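Local coordinates for polysaccharide biosynthesis protein CapD (Bacillus thuringiensis HD-771, PDB 6BWC) that probably acts as an NADP-dependent enzyme on a UDP-linked N-acetyl sugar in CMP-pseudaminic acid biosynthesis, a pathway that supplies the sugar for flagellin glycosylation, at residues Y81-A86 with E216-A221; Y155-G158 with T162-T165; S166-N171 with H278-Q283. The protein carries 2 engineered substitutions. All blocks are in the same frame, centred on the assembly; numbering follows the deposited sequence.

Contact 1: Y81-A86 with E216-A221; sequences YVFHVA and EAMKIA. With NAP (NADP nicotinamide-adenine-dinucleotide phosphate), chain N.
Tyr-81 and Met-218 mark the closest approach of the two backbones, with 7.8 Å between their CA atoms. The axes of strand 81-84 and helical residues 216-220 come within 10.3 Å. Their N-to-C directions differ by 144°, so the two run roughly antiparallel. No hydrogen bond joins the segments. Met-218 alone carries the helix side of the contact. It meets the rings of Tyr-81 and Phe-83 and the backbone of Val-82. The methionine chain is bent about CB-CG (chi2 -27°), and this folds its end over the Phe-83 ring. Its methyl CE sits over one face of that ring, 4.2 Å from the centroid and 5° off the normal, which makes a CH-pi contact. Its CG packs by the far end of the same ring, near CZ. Met-218 SD lies above the ring as well, but at a longer 5.0 Å from the Phe-83 centroid. The sulfur approaches Tyr-81 differently. It comes in obliquely, 3.7 Å from Tyr-81 CD1. Both rings thus share one sulfur in Met-aromatic contacts. The contact is buried. Phe-83 also packs on Ile-23 and Val-27 of helix 18-29, and Tyr-81 meets Phe-4 and Phe-5. At the end of helix 207-220, Lys-123 NZ bonds to the carbonyl oxygens of Met-218 and Ala-221. That charge probably offsets the partial negative charge there. Past Phe-83, segment 81-86 runs on to the cofactor. Val-85 CG1 lies 3.5 Å from NAP C5D, and Ala-86 CB lies 3.3 Å from NAP O4B. A strand packed against a helix and ending at a dinucleotide in this way is characteristic of the NADP-binding Rossmann fold, with strand 81-84 in the parallel part of the central sheet.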
loop_
_atom_site.group_PDB
_atom_site.type_symbol
_atom_site.label_atom_id
_atom_site.label_comp_id
_atom_site.label_asym_id
_atom_site.label_seq_id
_atom_site.Cartn_x
_atom_site.Cartn_y
_atom_site.Cartn_z
ATOM N N TYR C 81 12.108 -22.231 -14.307
ATOM C CA TYR C 81 10.835 -22.460 -15.036
ATOM C C TYR C 81 9.615 -22.315 -14.128
ATOM O O TYR C 81 9.446 -23.073 -13.181
ATOM C CB TYR C 81 10.847 -23.846 -15.710
ATOM C CG TYR C 81 11.991 -24.049 -16.689
ATOM C CD1 TYR C 81 11.961 -23.480 -17.938
ATOM C CD2 TYR C 81 13.106 -24.803 -16.341
ATOM C CE1 TYR C 81 13.015 -23.642 -18.827
ATOM C CE2 TYR C 81 14.161 -24.974 -17.216
ATOM C CZ TYR C 81 14.117 -24.387 -18.456
ATOM O OH TYR C 81 15.170 -24.550 -19.318
ATOM N N VAL C 82 8.773 -21.336 -14.442
ATOM C CA VAL C 82 7.562 -20.999 -13.668
ATOM C C VAL C 82 6.286 -21.526 -14.380
ATOM O O VAL C 82 6.007 -21.167 -15.511
ATOM C CB VAL C 82 7.467 -19.452 -13.450
ATOM C CG1 VAL C 82 6.227 -19.057 -12.670
ATOM C CG2 VAL C 82 8.683 -18.931 -12.704
ATOM N N PHE C 83 5.523 -22.373 -13.703
ATOM C CA PHE C 83 4.176 -22.721 -14.152
ATOM C C PHE C 83 3.121 -21.963 -13.319
ATOM O O PHE C 83 2.895 -22.316 -12.144
ATOM C CB PHE C 83 3.912 -24.234 -14.014
ATOM C CG PHE C 83 4.776 -25.109 -14.872
ATOM C CD1 PHE C 83 4.373 -25.461 -16.153
ATOM C CD2 PHE C 83 5.965 -25.659 -14.365
ATOM C CE1 PHE C 83 5.147 -26.316 -16.935
ATOM C CE2 PHE C 83 6.744 -26.513 -15.146
ATOM C CZ PHE C 83 6.331 -26.838 -16.433
ATOM N N HIS C 84 2.469 -20.965 -13.937
ATOM C CA HIS C 84 1.404 -20.167 -13.290
ATOM C C HIS C 84 0.006 -20.819 -13.492
ATOM O O HIS C 84 -0.742 -20.527 -14.422
ATOM C CB HIS C 84 1.505 -18.692 -13.740
ATOM C CG HIS C 84 0.362 -17.803 -13.317
ATOM N ND1 HIS C 84 -0.386 -18.008 -12.174
ATOM C CD2 HIS C 84 -0.132 -16.676 -13.886
ATOM C CE1 HIS C 84 -1.308 -17.068 -12.077
ATOM N NE2 HIS C 84 -1.169 -16.243 -13.098
ATOM N N VAL C 85 -0.322 -21.699 -12.550
ATOM C CA VAL C 85 -1.504 -22.557 -12.581
ATOM C C VAL C 85 -2.578 -22.180 -11.501
ATOM O O VAL C 85 -3.728 -22.671 -11.541
ATOM C CB VAL C 85 -1.037 -24.019 -12.424
ATOM C CG1 VAL C 85 -2.120 -24.999 -12.866
ATOM C CG2 VAL C 85 0.222 -24.249 -13.249
ATOM N N ALA C 86 -2.221 -21.298 -10.551
ATOM C CA ALA C 86 -3.201 -20.717 -9.611
ATOM C C ALA C 86 -4.193 -19.721 -10.264
ATOM O O ALA C 86 -3.828 -18.968 -11.200
ATOM C CB ALA C 86 -2.491 -20.069 -8.427
ATOM N N GLU C 216 4.801 -29.379 -22.734
ATOM C CA GLU C 216 5.307 -29.134 -24.133
ATOM C C GLU C 216 5.555 -27.665 -24.422
ATOM O O GLU C 216 6.629 -27.283 -24.888
ATOM C CB GLU C 216 4.364 -29.657 -25.226
ATOM C CG GLU C 216 4.933 -30.831 -25.997
ATOM C CD GLU C 216 5.847 -30.418 -27.147
ATOM O OE1 GLU C 216 5.388 -29.646 -28.010
ATOM O OE2 GLU C 216 7.006 -30.893 -27.220
ATOM N N ALA C 217 4.545 -26.852 -24.133
ATOM C CA ALA C 217 4.650 -25.409 -24.308
ATOM C C ALA C 217 5.768 -24.819 -23.454
ATOM O O ALA C 217 6.353 -23.824 -23.835
ATOM C CB ALA C 217 3.321 -24.737 -23.998
ATOM N N MET C 218 6.050 -25.426 -22.299
ATOM C CA MET C 218 7.223 -25.044 -21.486
ATOM C C MET C 218 8.532 -25.222 -22.273
ATOM O O MET C 218 9.383 -24.340 -22.278
ATOM C CB MET C 218 7.301 -25.892 -20.212
ATOM C CG MET C 218 7.569 -25.122 -18.936
ATOM S SD MET C 218 8.459 -23.559 -18.998
ATOM C CE MET C 218 7.748 -22.887 -17.510
ATOM N N LYS C 219 8.649 -26.376 -22.938
ATOM C CA LYS C 219 9.848 -26.783 -23.666
ATOM C C LYS C 219 10.014 -26.102 -25.015
ATOM O O LYS C 219 11.121 -25.740 -25.383
ATOM C CB LYS C 219 9.818 -28.299 -23.900
ATOM C CG LYS C 219 9.958 -29.167 -22.653
ATOM C CD LYS C 219 8.979 -30.341 -22.664
ATOM C CE LYS C 219 9.645 -31.701 -22.505
ATOM N NZ LYS C 219 10.028 -32.034 -21.104
ATOM N N ILE C 220 8.917 -25.957 -25.752
ATOM C CA ILE C 220 8.941 -25.573 -27.186
ATOM C C ILE C 220 8.879 -24.063 -27.447
ATOM O O ILE C 220 9.404 -23.568 -28.476
ATOM C CB ILE C 220 7.744 -26.235 -27.948
ATOM C CG1 ILE C 220 7.901 -27.761 -27.999
ATOM C CG2 ILE C 220 7.561 -25.687 -29.372
ATOM C CD1 ILE C 220 9.166 -28.280 -28.665
ATOM N N ALA C 221 8.225 -23.345 -26.529
ATOM C CA ALA C 221 7.704 -22.020 -26.822
ATOM C C ALA C 221 8.806 -21.004 -26.996
ATOM O O ALA C 221 9.701 -20.896 -26.155
ATOM C CB ALA C 221 6.724 -21.554 -25.757
HETATM P PA NAP N . -7.505 -26.085 -8.846
HETATM O O1A NAP N . -7.554 -27.563 -8.577
HETATM O O2A NAP N . -8.504 -25.246 -8.127
HETATM O O5B NAP N . -6.040 -25.526 -8.568
HETATM C C5B NAP N . -5.867 -24.179 -8.123
HETATM C C4B NAP N . -4.487 -24.028 -7.490
HETATM O O4B NAP N . -4.158 -22.671 -7.199
HETATM C C3B NAP N . -4.450 -24.730 -6.160
HETATM O O3B NAP N . -3.106 -25.183 -6.029
HETATM C C2B NAP N . -4.806 -23.638 -5.185
HETATM O O2B NAP N . -4.396 -24.038 -3.894
HETATM C C1B NAP N . -4.058 -22.448 -5.786
HETATM N N9A NAP N . -4.515 -21.042 -5.517
HETATM C C8A NAP N . -5.759 -20.485 -5.586
HETATM N N7A NAP N . -5.743 -19.140 -5.293
HETATM C C5A NAP N . -4.462 -18.822 -5.037
HETATM C C6A NAP N . -3.692 -17.612 -4.652
HETATM N N6A NAP N . -4.283 -16.422 -4.477
HETATM N N1A NAP N . -2.364 -17.719 -4.486
HETATM C C2A NAP N . -1.709 -18.883 -4.643
HETATM N N3A NAP N . -2.331 -20.023 -4.981
HETATM C C4A NAP N . -3.671 -20.065 -5.190
HETATM O O3 NAP N . -7.596 -25.745 -10.422
HETATM P PN NAP N . -7.130 -26.666 -11.671
HETATM O O1N NAP N . -5.835 -27.410 -11.377
HETATM O O2N NAP N . -8.328 -27.397 -12.195
HETATM O O5D NAP N . -6.874 -25.563 -12.787
HETATM C C5D NAP N . -5.609 -24.954 -12.864
HETATM C C4D NAP N . -5.628 -23.842 -13.908
HETATM O O4D NAP N . -6.233 -24.366 -15.097
HETATM C C3D NAP N . -6.378 -22.541 -13.567
HETATM O O3D NAP N . -5.541 -21.433 -13.907
HETATM C C2D NAP N . -7.613 -22.551 -14.437
HETATM O O2D NAP N . -8.000 -21.240 -14.864
HETATM C C1D NAP N . -7.163 -23.410 -15.619
HETATM N N1N NAP N . -8.244 -24.112 -16.322
HETATM C C2N NAP N . -8.811 -25.171 -15.722
HETATM C C3N NAP N . -9.833 -25.910 -16.290
HETATM C C7N NAP N . -10.481 -27.063 -15.605
HETATM O O7N NAP N . -11.499 -27.540 -16.112
HETATM N N7N NAP N . -10.005 -27.559 -14.461
HETATM C C4N NAP N . -10.305 -25.548 -17.650
HETATM C C5N NAP N . -9.626 -24.374 -18.208
HETATM C C6N NAP N . -8.609 -23.714 -17.541
HETATM P P2B NAP N . -4.962 -23.319 -2.567
HETATM O O1X NAP N . -4.468 -24.306 -1.528
HETATM O O2X NAP N . -4.222 -22.002 -2.458
HETATM O O3X NAP N . -6.494 -23.190 -2.737
#

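Contact 2: Y155-G158 with T162-T165; sequences YSKG and TTFT
Lys-157 and Thr-162 lie nearest across the two segments, with 7.3 Å between their CA atoms, where the chain leaving helix 138-156 turns back to start strand 163-169. No hydrogen bond joins the two segments. The lysine side chain spans the space between them. Beyond CG it is extended, and it passes the backbone carbonyl of Thr-162, with Lys-157 CG 3.6 Å from Thr-162 O. Lys-157 CD lies at 3.7 Å from the same oxygen. The modelled approach of the next carbon, CE, is doubtful at this resolution. The chain ends beside Thr-163, and the two side chains lie side by side and point the same way. Lys-157 NZ is 3.6 Å from Thr-163 OG1, a proximity and not a hydrogen bond. Each polar end has a firmer partner. Lys-157 NZ forms a salt bridge with Glu-154 OE2, three residues earlier, in helix 138-156. Thr-163 OG1 bonds to Lys-222 O, and Thr-162 OG1 bonds to Val-121 O. The other oxygen of Glu-154, OE1, takes the backbone N-H of Phe-164. The two segments belong to the beta-alpha-beta unit made by strand 123-129, helix 138-156 and strand 163-169. Chemically, the direct contact is mainly aliphatic lysine carbons against a peptide carbonyl. The stronger polar link is indirect: Glu-154 pairs with the lysine through one oxygen and holds the strand backbone through the other.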
loop_
_atom_site.group_PDB
_atom_site.type_symbol
_atom_site.label_atom_id
_atom_site.label_comp_id
_atom_site.label_asym_id
_atom_site.label_seq_id
_atom_site.Cartn_x
_atom_site.Cartn_y
_atom_site.Cartn_z
ATOM N N TYR C 155 6.107 -8.668 -25.527
ATOM C CA TYR C 155 6.331 -7.552 -26.473
ATOM C C TYR C 155 7.316 -6.497 -25.976
ATOM O O TYR C 155 8.127 -5.994 -26.752
ATOM C CB TYR C 155 5.002 -6.863 -26.795
ATOM C CG TYR C 155 5.075 -5.822 -27.885
ATOM C CD1 TYR C 155 4.683 -4.496 -27.658
ATOM C CD2 TYR C 155 5.546 -6.149 -29.153
ATOM C CE1 TYR C 155 4.748 -3.532 -28.676
ATOM C CE2 TYR C 155 5.610 -5.201 -30.176
ATOM C CZ TYR C 155 5.209 -3.898 -29.941
ATOM O OH TYR C 155 5.274 -2.987 -30.972
ATOM N N SER C 156 7.225 -6.168 -24.690
ATOM C CA SER C 156 8.076 -5.143 -24.064
ATOM C C SER C 156 9.014 -5.649 -22.948
ATOM O O SER C 156 9.588 -4.844 -22.225
ATOM C CB SER C 156 7.205 -4.002 -23.555
ATOM O OG SER C 156 5.985 -4.523 -23.084
ATOM N N LYS C 157 9.185 -6.971 -22.830
ATOM C CA LYS C 157 10.418 -7.591 -22.282
ATOM C C LYS C 157 11.576 -6.597 -22.155
ATOM O O LYS C 157 12.184 -6.460 -21.103
ATOM C CB LYS C 157 10.923 -8.669 -23.249
ATOM C CG LYS C 157 10.515 -10.103 -23.022
ATOM C CD LYS C 157 10.987 -10.918 -24.224
ATOM C CE LYS C 157 11.247 -12.344 -23.832
ATOM N NZ LYS C 157 11.599 -13.246 -24.952
ATOM N N GLY C 158 11.880 -5.937 -23.267
ATOM C CA GLY C 158 12.983 -5.026 -23.349
ATOM C C GLY C 158 14.227 -5.830 -23.613
ATOM O O GLY C 158 14.465 -6.285 -24.731
ATOM N N THR C 162 13.634 -13.401 -20.235
ATOM C CA THR C 162 12.444 -14.142 -19.768
ATOM C C THR C 162 11.355 -14.259 -20.832
ATOM O O THR C 162 10.914 -13.280 -21.367
ATOM C CB THR C 162 11.805 -13.501 -18.510
ATOM O OG1 THR C 162 12.744 -13.516 -17.441
ATOM C CG2 THR C 162 10.574 -14.273 -18.054
ATOM N N THR C 163 10.884 -15.466 -21.067
ATOM C CA THR C 163 9.925 -15.753 -22.116
ATOM C C THR C 163 8.520 -15.905 -21.504
ATOM O O THR C 163 8.406 -16.395 -20.393
ATOM C CB THR C 163 10.418 -17.001 -22.865
ATOM O OG1 THR C 163 10.763 -16.617 -24.193
ATOM C CG2 THR C 163 9.382 -18.153 -22.889
ATOM N N PHE C 164 7.461 -15.502 -22.204
ATOM C CA PHE C 164 6.096 -15.722 -21.700
ATOM C C PHE C 164 5.194 -16.400 -22.723
ATOM O O PHE C 164 5.215 -16.053 -23.895
ATOM C CB PHE C 164 5.471 -14.406 -21.292
ATOM C CG PHE C 164 6.243 -13.667 -20.235
ATOM C CD1 PHE C 164 6.028 -13.939 -18.890
ATOM C CD2 PHE C 164 7.180 -12.688 -20.592
ATOM C CE1 PHE C 164 6.737 -13.252 -17.913
ATOM C CE2 PHE C 164 7.888 -11.998 -19.633
ATOM C CZ PHE C 164 7.665 -12.275 -18.292
ATOM N N THR C 165 4.400 -17.370 -22.284
ATOM C CA THR C 165 3.542 -18.124 -23.185
ATOM C C THR C 165 2.258 -18.517 -22.492
ATOM O O THR C 165 2.256 -18.796 -21.296
ATOM C CB THR C 165 4.201 -19.446 -23.629
ATOM O OG1 THR C 165 5.622 -19.290 -23.723
ATOM C CG2 THR C 165 3.654 -19.887 -24.954
#

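Contact 3: S166-N171 with H278-Q283; sequences SVRFGN and HDESLQ. With UD1 (uridine-diphosphate-N-acetylglucosamine), chain O.
Arg-168 meets the carboxylate of Glu-280 end-on with its guanidinium, and NH1 and NH2 each take one oxygen. The two side chains come from opposite directions and form a two-pronged salt bridge. Glu-280 OE2 accepts from Arg-168 NH2 at 3.2 Å through its syn lone pair. Arg-168 NH1 donates to Glu-280 OE1 at 3.3 Å, also on the syn side but 24° out of the carboxylate plane. The acceptors lie near the guanidinium plane, yet the two flat groups are turned 36° apart. The arginine starts with CG anti to the backbone N (chi1 -154°) and then bends about CG-CD. The glutamate chain is extended beyond CG. Both ends have further partners. Arg-168 NH2 also pairs with Glu-147, and Arg-168 NH1 bonds to Leu-275 O, so the guanidinium has partners beyond Glu-280. Glu-280 OE1 accepts from the backbone of Thr-277. The loop around Glu-280 has its own bonds. Ser-281 OG donates to His-278 O. Gln-283 NE2 and Leu-282 N reach Asp-279 O from opposite faces of its carbonyl plane. At the other end of the first segment, Asn-171 holds the bound nucleotide sugar. Its OD1 accepts from UD1 O6' at 2.6 Å, and its ND2 donates to UD1 O2B at 2.7 Å. Phe-169 and Gly-170 also line the NADP pocket. Strand 163-169 thus links a salt bridge near its C-terminal end to the nucleotide-sugar and cofactor pockets just past its end. Within the sheet it lies between strands 123-129 and 226-229. Val-167 and Phe-169 pack on helix 207-220, while Arg-168 reaches the loop that leads to strand 285-286.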
loop_
_atom_site.group_PDB
_atom_site.type_symbol
_atom_site.label_atom_id
_atom_site.label_comp_id
_atom_site.label_asym_id
_atom_site.label_seq_id
_atom_site.Cartn_x
_atom_site.Cartn_y
_atom_site.Cartn_z
ATOM N N SER C 166 1.182 -18.596 -23.265
ATOM C CA SER C 166 -0.083 -19.096 -22.776
ATOM C C SER C 166 -0.445 -20.445 -23.407
ATOM O O SER C 166 -0.186 -20.714 -24.572
ATOM C CB SER C 166 -1.171 -18.066 -23.046
ATOM O OG SER C 166 -1.059 -17.005 -22.119
ATOM N N VAL C 167 -1.041 -21.296 -22.599
ATOM C CA VAL C 167 -1.629 -22.553 -23.030
ATOM C C VAL C 167 -3.131 -22.264 -22.898
ATOM O O VAL C 167 -3.467 -21.181 -22.427
ATOM C CB VAL C 167 -1.034 -23.666 -22.140
ATOM C CG1 VAL C 167 -2.067 -24.566 -21.528
ATOM C CG2 VAL C 167 -0.015 -24.455 -22.923
ATOM N N ARG C 168 -4.041 -23.136 -23.339
ATOM C CA ARG C 168 -5.481 -22.802 -23.269
ATOM C C ARG C 168 -6.337 -24.053 -23.241
ATOM O O ARG C 168 -6.451 -24.782 -24.227
ATOM C CB ARG C 168 -5.864 -21.885 -24.443
ATOM C CG ARG C 168 -7.074 -20.965 -24.250
ATOM C CD ARG C 168 -7.463 -20.303 -25.588
ATOM N NE ARG C 168 -6.944 -18.938 -25.800
ATOM C CZ ARG C 168 -7.099 -18.207 -26.917
ATOM N NH1 ARG C 168 -7.740 -18.678 -27.978
ATOM N NH2 ARG C 168 -6.615 -16.979 -26.990
ATOM N N PHE C 169 -6.939 -24.291 -22.087
ATOM C CA PHE C 169 -7.594 -25.568 -21.776
ATOM C C PHE C 169 -9.094 -25.549 -22.078
ATOM O O PHE C 169 -9.737 -24.484 -22.116
ATOM C CB PHE C 169 -7.476 -25.904 -20.262
ATOM C CG PHE C 169 -6.070 -26.087 -19.725
ATOM C CD1 PHE C 169 -5.822 -25.824 -18.383
ATOM C CD2 PHE C 169 -5.018 -26.541 -20.506
ATOM C CE1 PHE C 169 -4.562 -26.003 -17.830
ATOM C CE2 PHE C 169 -3.754 -26.724 -19.958
ATOM C CZ PHE C 169 -3.524 -26.445 -18.618
ATOM N N GLY C 170 -9.650 -26.748 -22.222
ATOM C CA GLY C 170 -11.084 -26.960 -22.034
ATOM C C GLY C 170 -11.310 -27.830 -20.826
ATOM O O GLY C 170 -10.374 -28.182 -20.135
ATOM N N ASN C 171 -12.560 -28.191 -20.584
ATOM C CA ASN C 171 -12.935 -28.786 -19.311
ATOM C C ASN C 171 -12.057 -29.961 -19.005
ATOM O O ASN C 171 -12.068 -30.919 -19.738
ATOM C CB ASN C 171 -14.404 -29.224 -19.302
ATOM C CG ASN C 171 -15.346 -28.057 -19.445
ATOM O OD1 ASN C 171 -15.201 -27.248 -20.366
ATOM N ND2 ASN C 171 -16.301 -27.948 -18.541
ATOM N N HIS C 278 -12.717 -16.143 -34.472
ATOM C CA HIS C 278 -12.568 -16.264 -35.913
ATOM C C HIS C 278 -11.301 -15.543 -36.385
ATOM O O HIS C 278 -10.488 -16.146 -37.102
ATOM C CB HIS C 278 -13.774 -15.696 -36.635
ATOM C CG HIS C 278 -13.696 -15.875 -38.116
ATOM N ND1 HIS C 278 -13.031 -14.993 -38.941
ATOM C CD2 HIS C 278 -14.147 -16.869 -38.911
ATOM C CE1 HIS C 278 -13.097 -15.425 -40.186
ATOM N NE2 HIS C 278 -13.765 -16.562 -40.194
ATOM N N ASP C 279 -11.162 -14.267 -35.966
ATOM C CA ASP C 279 -9.944 -13.413 -36.163
ATOM C C ASP C 279 -8.618 -14.161 -35.923
ATOM O O ASP C 279 -7.712 -14.109 -36.752
ATOM C CB ASP C 279 -10.038 -12.164 -35.252
ATOM C CG ASP C 279 -8.857 -11.182 -35.410
ATOM O OD1 ASP C 279 -8.319 -10.807 -34.342
ATOM O OD2 ASP C 279 -8.499 -10.764 -36.547
ATOM N N GLU C 280 -8.532 -14.884 -34.807
ATOM C CA GLU C 280 -7.328 -15.665 -34.464
ATOM C C GLU C 280 -7.097 -16.851 -35.395
ATOM O O GLU C 280 -5.940 -17.243 -35.639
ATOM C CB GLU C 280 -7.411 -16.161 -33.024
ATOM C CG GLU C 280 -7.039 -15.130 -31.978
ATOM C CD GLU C 280 -7.136 -15.699 -30.581
ATOM O OE1 GLU C 280 -8.146 -16.375 -30.290
ATOM O OE2 GLU C 280 -6.194 -15.486 -29.789
ATOM N N SER C 281 -8.191 -17.424 -35.903
ATOM C CA SER C 281 -8.108 -18.556 -36.824
ATOM C C SER C 281 -7.487 -18.187 -38.172
ATOM O O SER C 281 -7.150 -19.086 -38.935
ATOM C CB SER C 281 -9.481 -19.214 -37.030
ATOM O OG SER C 281 -10.284 -18.505 -37.964
ATOM N N LEU C 282 -7.344 -16.889 -38.469
ATOM C CA LEU C 282 -6.663 -16.406 -39.697
ATOM C C LEU C 282 -5.132 -16.249 -39.590
ATOM O O LEU C 282 -4.469 -16.137 -40.619
ATOM C CB LEU C 282 -7.278 -15.076 -40.144
ATOM C CG LEU C 282 -8.796 -15.118 -40.434
ATOM C CD1 LEU C 282 -9.445 -13.753 -40.266
ATOM C CD2 LEU C 282 -9.082 -15.683 -41.822
ATOM N N GLN C 283 -4.586 -16.218 -38.366
ATOM C CA GLN C 283 -3.113 -16.219 -38.127
ATOM C C GLN C 283 -2.589 -17.496 -37.486
ATOM O O GLN C 283 -1.363 -17.653 -37.394
ATOM C CB GLN C 283 -2.598 -15.026 -37.279
ATOM C CG GLN C 283 -3.624 -14.127 -36.611
ATOM C CD GLN C 283 -4.200 -13.114 -37.584
ATOM O OE1 GLN C 283 -3.463 -12.492 -38.342
ATOM N NE2 GLN C 283 -5.508 -12.941 -37.569
HETATM C "C1'" UD1 O . -14.613 -25.526 -16.445
HETATM C "C2'" UD1 O . -13.599 -24.733 -15.637
HETATM C "C3'" UD1 O . -13.367 -23.345 -16.232
HETATM C "C4'" UD1 O . -13.098 -23.403 -17.733
HETATM C "C5'" UD1 O . -14.008 -24.407 -18.467
HETATM C "C6'" UD1 O . -13.459 -24.678 -19.874
HETATM C "C7'" UD1 O . -13.851 -25.543 -13.326
HETATM C "C8'" UD1 O . -14.602 -25.348 -12.024
HETATM N "N2'" UD1 O . -14.035 -24.603 -14.259
HETATM O "O1'" UD1 O . -15.838 -24.813 -16.511
HETATM O "O3'" UD1 O . -12.270 -22.722 -15.534
HETATM O "O4'" UD1 O . -13.259 -22.124 -18.319
HETATM O "O5'" UD1 O . -14.141 -25.655 -17.755
HETATM O "O6'" UD1 O . -14.509 -24.819 -20.834
HETATM O "O7'" UD1 O . -13.168 -26.551 -13.499
HETATM N N1 UD1 O . -23.368 -28.325 -14.631
HETATM C C2 UD1 O . -24.575 -28.958 -14.208
HETATM N N3 UD1 O . -24.873 -29.014 -12.900
HETATM C C4 UD1 O . -24.059 -28.485 -11.965
HETATM C C5 UD1 O . -22.881 -27.882 -12.329
HETATM C C6 UD1 O . -22.542 -27.826 -13.672
HETATM O O2 UD1 O . -25.377 -29.448 -15.024
HETATM O O4 UD1 O . -24.335 -28.547 -10.757
HETATM C C1B UD1 O . -23.015 -28.220 -16.063
HETATM C C2B UD1 O . -22.553 -26.838 -16.528
HETATM O "O2'" UD1 O . -23.638 -26.008 -16.921
HETATM C C3B UD1 O . -21.577 -27.133 -17.650
HETATM C C4B UD1 O . -21.010 -28.474 -17.237
HETATM O O4B UD1 O . -21.912 -29.060 -16.300
HETATM O O3B UD1 O . -22.172 -27.288 -18.942
HETATM C C5B UD1 O . -19.630 -28.379 -16.607
HETATM O O5B UD1 O . -19.592 -27.625 -15.385
HETATM P PA UD1 O . -18.162 -27.597 -14.655
HETATM O O1A UD1 O . -18.236 -27.071 -13.242
HETATM O O2A UD1 O . -17.411 -28.917 -14.860
HETATM O O3A UD1 O . -17.196 -26.703 -15.590
HETATM P PB UD1 O . -17.368 -25.406 -16.544
HETATM O O1B UD1 O . -18.198 -24.355 -15.838
HETATM O O2B UD1 O . -17.740 -25.720 -17.989
#

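From the N terminus, the chain reaches the first half of contact 1 at strand 81-84. It then runs through helix 138-156 and turns tightly into strand 163-169, closing contact 2 within one beta-alpha-beta unit. The same strand continues into 166-171 and opens contact 3. Helix 207-220 then comes back to strand 81-84 and closes contact 1, whose long loop therefore encloses contact 2. Contact 3 closes last, at 278-283, so its loop crosses that of contact 1. Ala-221 packs on Thr-165, and Ala-217 on Val-167. Together the contacts tie the central sheet to helices 138-156 and 207-220 and to a later loop.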